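Local coordinates for ginlfy protein (Ginkgo biloba, PDB 4UDE) that probably acts as a DNA-binding transcription factor of the LEAFY family, here represented by its SAM oligomerization domain, at residues A[52-57]-A[64-69]; A[12-17]-A[36-41]. All coordinates share one frame; numbering follows the deposited sequence.

Interaction 1 of 2, residues A[52-57]-A[64-69]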
# COMPACT_ATOMS: atom_id res chain seq x y z
N THR A 52 -2.80 10.93 -5.36
CA THR A 52 -4.24 10.66 -5.56
C THR A 52 -4.95 10.52 -4.18
O THR A 52 -6.01 11.09 -3.98
CB THR A 52 -4.36 9.40 -6.46
OG1 THR A 52 -3.88 9.75 -7.75
CG2 THR A 52 -5.78 8.85 -6.59
N LEU A 53 -4.35 9.77 -3.23
CA LEU A 53 -4.90 9.61 -1.89
C LEU A 53 -5.16 10.97 -1.21
O LEU A 53 -6.24 11.19 -0.65
CB LEU A 53 -3.95 8.75 -1.04
CG LEU A 53 -4.05 7.24 -1.20
CD1 LEU A 53 -2.79 6.55 -0.65
CD2 LEU A 53 -5.24 6.72 -0.48
N VAL A 54 -4.17 11.89 -1.27
CA VAL A 54 -4.22 13.23 -0.66
C VAL A 54 -5.14 14.17 -1.46
O VAL A 54 -6.04 14.76 -0.88
CB VAL A 54 -2.79 13.85 -0.52
CG1 VAL A 54 -2.86 15.29 0.00
CG2 VAL A 54 -1.88 13.00 0.36
N ASP A 55 -4.88 14.35 -2.77
CA ASP A 55 -5.60 15.29 -3.64
C ASP A 55 -7.05 14.94 -3.94
O ASP A 55 -7.89 15.83 -3.91
CB ASP A 55 -4.83 15.54 -4.95
CG ASP A 55 -3.45 16.20 -4.81
OD1 ASP A 55 -3.10 16.63 -3.68
OD2 ASP A 55 -2.75 16.32 -5.84
N ILE A 56 -7.35 13.69 -4.26
CA ILE A 56 -8.70 13.29 -4.66
C ILE A 56 -9.49 12.68 -3.52
O ILE A 56 -10.67 13.02 -3.33
CB ILE A 56 -8.63 12.36 -5.91
CG1 ILE A 56 -7.89 13.06 -7.08
CG2 ILE A 56 -10.02 11.86 -6.35
CD1 ILE A 56 -7.24 12.13 -8.03
N TYR A 57 -8.86 11.75 -2.79
CA TYR A 57 -9.48 10.97 -1.74
C TYR A 57 -9.43 11.61 -0.37
O TYR A 57 -10.12 11.18 0.57
CB TYR A 57 -9.00 9.51 -1.81
CG TYR A 57 -9.47 8.85 -3.10
CD1 TYR A 57 -10.75 8.31 -3.20
CD2 TYR A 57 -8.69 8.89 -4.25
CE1 TYR A 57 -11.22 7.76 -4.40
CE2 TYR A 57 -9.16 8.37 -5.47
CZ TYR A 57 -10.42 7.80 -5.53
OH TYR A 57 -10.90 7.26 -6.71
N GLY A 64 6.04 10.19 7.25
CA GLY A 64 6.59 8.84 7.38
C GLY A 64 5.71 7.74 6.80
O GLY A 64 6.21 6.66 6.44
N GLU A 65 4.39 8.00 6.74
CA GLU A 65 3.37 7.14 6.13
C GLU A 65 3.57 7.11 4.58
O GLU A 65 3.48 6.04 3.97
CB GLU A 65 2.00 7.72 6.49
CG GLU A 65 0.83 6.82 6.20
CD GLU A 65 -0.45 7.19 6.91
OE1 GLU A 65 -0.63 8.35 7.34
OE2 GLU A 65 -1.31 6.28 7.01
N LYS A 66 3.89 8.28 3.96
CA LYS A 66 4.17 8.37 2.52
C LYS A 66 5.43 7.56 2.18
O LYS A 66 5.43 6.79 1.23
CB LYS A 66 4.35 9.84 2.05
CG LYS A 66 3.05 10.65 2.04
CD LYS A 66 3.24 12.07 1.51
CE LYS A 66 1.96 12.86 1.60
NZ LYS A 66 2.13 14.27 1.16
N TYR A 67 6.49 7.73 3.00
CA TYR A 67 7.73 6.97 2.86
C TYR A 67 7.51 5.47 3.18
O TYR A 67 8.11 4.63 2.51
CB TYR A 67 8.85 7.57 3.74
CG TYR A 67 9.44 8.82 3.14
CD1 TYR A 67 10.31 8.75 2.05
CD2 TYR A 67 9.08 10.08 3.62
CE1 TYR A 67 10.82 9.91 1.46
CE2 TYR A 67 9.59 11.24 3.04
CZ TYR A 67 10.48 11.15 1.97
OH TYR A 67 10.99 12.30 1.41
N GLY A 68 6.64 5.17 4.15
CA GLY A 68 6.26 3.82 4.57
C GLY A 68 5.59 2.97 3.50
O GLY A 68 5.89 1.78 3.39
N ILE A 69 4.68 3.56 2.71
CA ILE A 69 3.99 2.82 1.62
C ILE A 69 5.02 2.36 0.62
O ILE A 69 5.02 1.19 0.24
CB ILE A 69 2.83 3.66 0.96
CG1 ILE A 69 1.66 3.89 1.95
CG2 ILE A 69 2.34 3.05 -0.40
CD1 ILE A 69 0.75 5.07 1.61

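Interaction 2 of 2, residues A[12-17]-A[36-41]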
# COMPACT_ATOMS: atom_id res chain seq x y z
N GLU A 12 -2.94 -4.92 5.63
CA GLU A 12 -2.43 -4.78 7.01
C GLU A 12 -1.13 -5.54 7.12
O GLU A 12 -0.17 -5.01 7.66
CB GLU A 12 -3.42 -5.35 8.03
CG GLU A 12 -4.48 -4.38 8.49
CD GLU A 12 -5.58 -4.95 9.39
OE1 GLU A 12 -5.51 -6.15 9.75
OE2 GLU A 12 -6.52 -4.20 9.70
N GLU A 13 -1.09 -6.79 6.58
CA GLU A 13 0.10 -7.63 6.57
C GLU A 13 1.24 -7.02 5.77
O GLU A 13 2.38 -7.09 6.22
CB GLU A 13 -0.22 -9.04 6.06
CG GLU A 13 -0.98 -9.88 7.07
CD GLU A 13 -0.30 -10.01 8.42
OE1 GLU A 13 0.85 -10.51 8.47
OE2 GLU A 13 -0.91 -9.57 9.42
N LEU A 14 0.95 -6.45 4.59
CA LEU A 14 1.98 -5.82 3.77
C LEU A 14 2.60 -4.57 4.45
O LEU A 14 3.82 -4.39 4.44
CB LEU A 14 1.41 -5.42 2.38
CG LEU A 14 2.35 -4.63 1.42
CD1 LEU A 14 3.53 -5.47 0.96
CD2 LEU A 14 1.60 -4.11 0.23
N PHE A 15 1.74 -3.72 4.99
CA PHE A 15 2.12 -2.43 5.56
C PHE A 15 2.50 -2.41 7.05
O PHE A 15 2.89 -1.36 7.55
CB PHE A 15 1.06 -1.40 5.19
CG PHE A 15 1.00 -1.11 3.71
CD1 PHE A 15 2.11 -0.60 3.04
CD2 PHE A 15 -0.18 -1.28 3.00
CE1 PHE A 15 2.05 -0.34 1.66
CE2 PHE A 15 -0.24 -1.00 1.63
CZ PHE A 15 0.87 -0.52 0.97
N ARG A 16 2.40 -3.58 7.73
CA ARG A 16 2.73 -3.72 9.16
C ARG A 16 4.22 -3.38 9.37
O ARG A 16 5.07 -3.92 8.67
CB ARG A 16 2.41 -5.14 9.67
CG ARG A 16 2.19 -5.21 11.19
CD ARG A 16 1.93 -6.63 11.70
NE ARG A 16 0.72 -7.23 11.11
CZ ARG A 16 -0.53 -6.98 11.52
NH1 ARG A 16 -0.75 -6.15 12.53
NH2 ARG A 16 -1.56 -7.54 10.91
N HIS A 17 4.52 -2.50 10.32
CA HIS A 17 5.90 -2.04 10.64
C HIS A 17 6.36 -0.93 9.68
O HIS A 17 7.51 -0.51 9.74
CB HIS A 17 6.97 -3.17 10.70
CG HIS A 17 6.57 -4.42 11.44
ND1 HIS A 17 6.19 -4.39 12.78
CD2 HIS A 17 6.52 -5.70 10.99
CE1 HIS A 17 5.91 -5.64 13.09
NE2 HIS A 17 6.09 -6.47 12.05
N ASN A 36 -0.74 -7.82 -4.90
CA ASN A 36 -0.24 -8.20 -6.24
C ASN A 36 -0.16 -7.02 -7.20
O ASN A 36 0.82 -6.88 -7.92
CB ASN A 36 -1.05 -9.34 -6.83
CG ASN A 36 -0.58 -10.69 -6.36
OD1 ASN A 36 0.15 -10.80 -5.40
ND2 ASN A 36 -0.89 -11.74 -7.09
N THR A 37 -1.16 -6.15 -7.16
CA THR A 37 -1.18 -4.94 -7.97
C THR A 37 -0.03 -4.02 -7.59
O THR A 37 0.72 -3.62 -8.46
CB THR A 37 -2.54 -4.26 -7.87
OG1 THR A 37 -3.52 -5.11 -8.45
CG2 THR A 37 -2.56 -2.88 -8.52
N LEU A 38 0.09 -3.70 -6.29
CA LEU A 38 1.14 -2.82 -5.74
C LEU A 38 2.57 -3.29 -6.04
O LEU A 38 3.38 -2.48 -6.48
CB LEU A 38 0.94 -2.57 -4.23
CG LEU A 38 -0.37 -1.86 -3.84
CD1 LEU A 38 -0.71 -2.13 -2.37
CD2 LEU A 38 -0.29 -0.33 -4.12
N VAL A 39 2.85 -4.60 -5.90
CA VAL A 39 4.20 -5.14 -6.19
C VAL A 39 4.59 -5.12 -7.68
O VAL A 39 5.77 -5.27 -8.02
CB VAL A 39 4.57 -6.46 -5.46
CG1 VAL A 39 4.24 -6.38 -3.97
CG2 VAL A 39 3.90 -7.68 -6.11
N ASN A 40 3.61 -4.91 -8.56
CA ASN A 40 3.88 -4.86 -9.99
C ASN A 40 3.82 -3.45 -10.54
O ASN A 40 3.94 -3.26 -11.75
CB ASN A 40 2.93 -5.81 -10.72
CG ASN A 40 3.44 -7.22 -10.70
OD1 ASN A 40 4.36 -7.57 -11.43
ND2 ASN A 40 2.96 -8.00 -9.77
N MET A 41 3.63 -2.44 -9.64
CA MET A 41 3.57 -1.04 -10.03
C MET A 41 4.96 -0.43 -9.98
O MET A 41 5.79 -0.88 -9.21
CB MET A 41 2.62 -0.25 -9.10
CG MET A 41 1.17 -0.42 -9.46
SD MET A 41 0.01 0.13 -8.17
CE MET A 41 0.39 1.87 -8.07

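Interaction 1 of 2, residues A[52-57]-A[64-69]
No aromatic ring enters where Val-54 meets Lys-66 and Leu-53 meets Ile-69. The ring of Tyr-57 stays away from helix 63-83: Ile-56 CG2 lies 3.7 Å above one face of that ring, displaced toward the rim, and Thr-52 CG2 sits at its edge, in the plane, while Lys-27 and Met-31 also meet the tyrosine side chain. The flat carboxylate of Glu-65 is likewise engaged elsewhere, with OE1 in a salt bridge to Arg-21 and hydrogen-bonded to Leu-62 N, and OE2 hydrogen-bonded to Thr-24.

What joins helix 43-55 to helix 63-83 here is aliphatic. Val-54 holds CG2 beside its backbone N and anti to the carbonyl carbon, which leaves this methyl 4.0 Å from Lys-66 CE. The lysine chain begins with CG anti to the carbonyl carbon (chi1 -71°) and runs extended from there, crossing the valine at about a right angle, with its last methylene making the touch. Deeper in, Leu-53 CD1 and Ile-69 CD1 approach to 4.5 Å, a looser meeting of two branch ends. Ile-50, a turn earlier on helix 43-55, touches both Lys-66 and Ile-69, while Leu-61 touches Val-54. The arrangement illustrates how a SAM helical bundle sets its long C-terminal helix against the preceding one across a short connection.

No hydrogen bond spans the segments and the direct contact is slight. What cohesion there is probably comes from dispersion and the hydrophobic effect, the lysine touching through hydrocarbon.

Interaction 2 of 2, residues A[12-17]-A[36-41]
Leu-38 CD1 meets Leu-14 and Phe-15 from the middle of its segment. At the start of that segment, Asn-36 offers its carbonyl O to Asn-40 ND2 at 3.0 Å, an almost straight bond (173° at the hydrogen) with the donor tilted 19° from the carbonyl plane and the acceptor lying 1° from the amide plane.

Leu-38 then turns to helix 2-15. Its CG stands anti to the carbonyl carbon, and a single methyl, CD1, does the touching: it lies 4.0 Å from Leu-14 CD2 and equally far from Phe-15 CZ. It approaches the phenyl obliquely, and the two side chains cross near a right angle. Leu-14 CD2 also covers one face of the Phe-15 ring, toward its rim. Such interlocking of apolar side chains fills the interior of a SAM domain, a compact bundle of five helices; Leu-25 and Met-28 of helix 22-30 and Ala-72 of helix 63-83 also reach the phenyl.

Next comes Val-39, which rests on Glu-76. Asn-40 continues the backbone turn, its N bonded to Thr-37 O at 3.2 Å. Met-41 packs on Leu-46 and Val-49, and its carbonyl O accepts a hydrogen bond from Lys-77 NZ.

In the fold
From the N terminus, helix 2-15 leads through helix 22-30 to helix 35-39, where interaction 2 closes a loop of 18 residues and ties helix 2-15 to the short helix 35-39. The chain then passes straight into helix 43-55, and interaction 1 closes a much shorter loop, of six residues, onto the start of helix 63-83. The two contacts are thus in series, neither nesting nor crossing. In space they are neighbours, their centres about 14 Å apart, and they touch where Ile-69 O lies 3.6 Å from Phe-15 CE1. Helix 63-83 thereby packs against helix 2-15 as well as against helix 43-55.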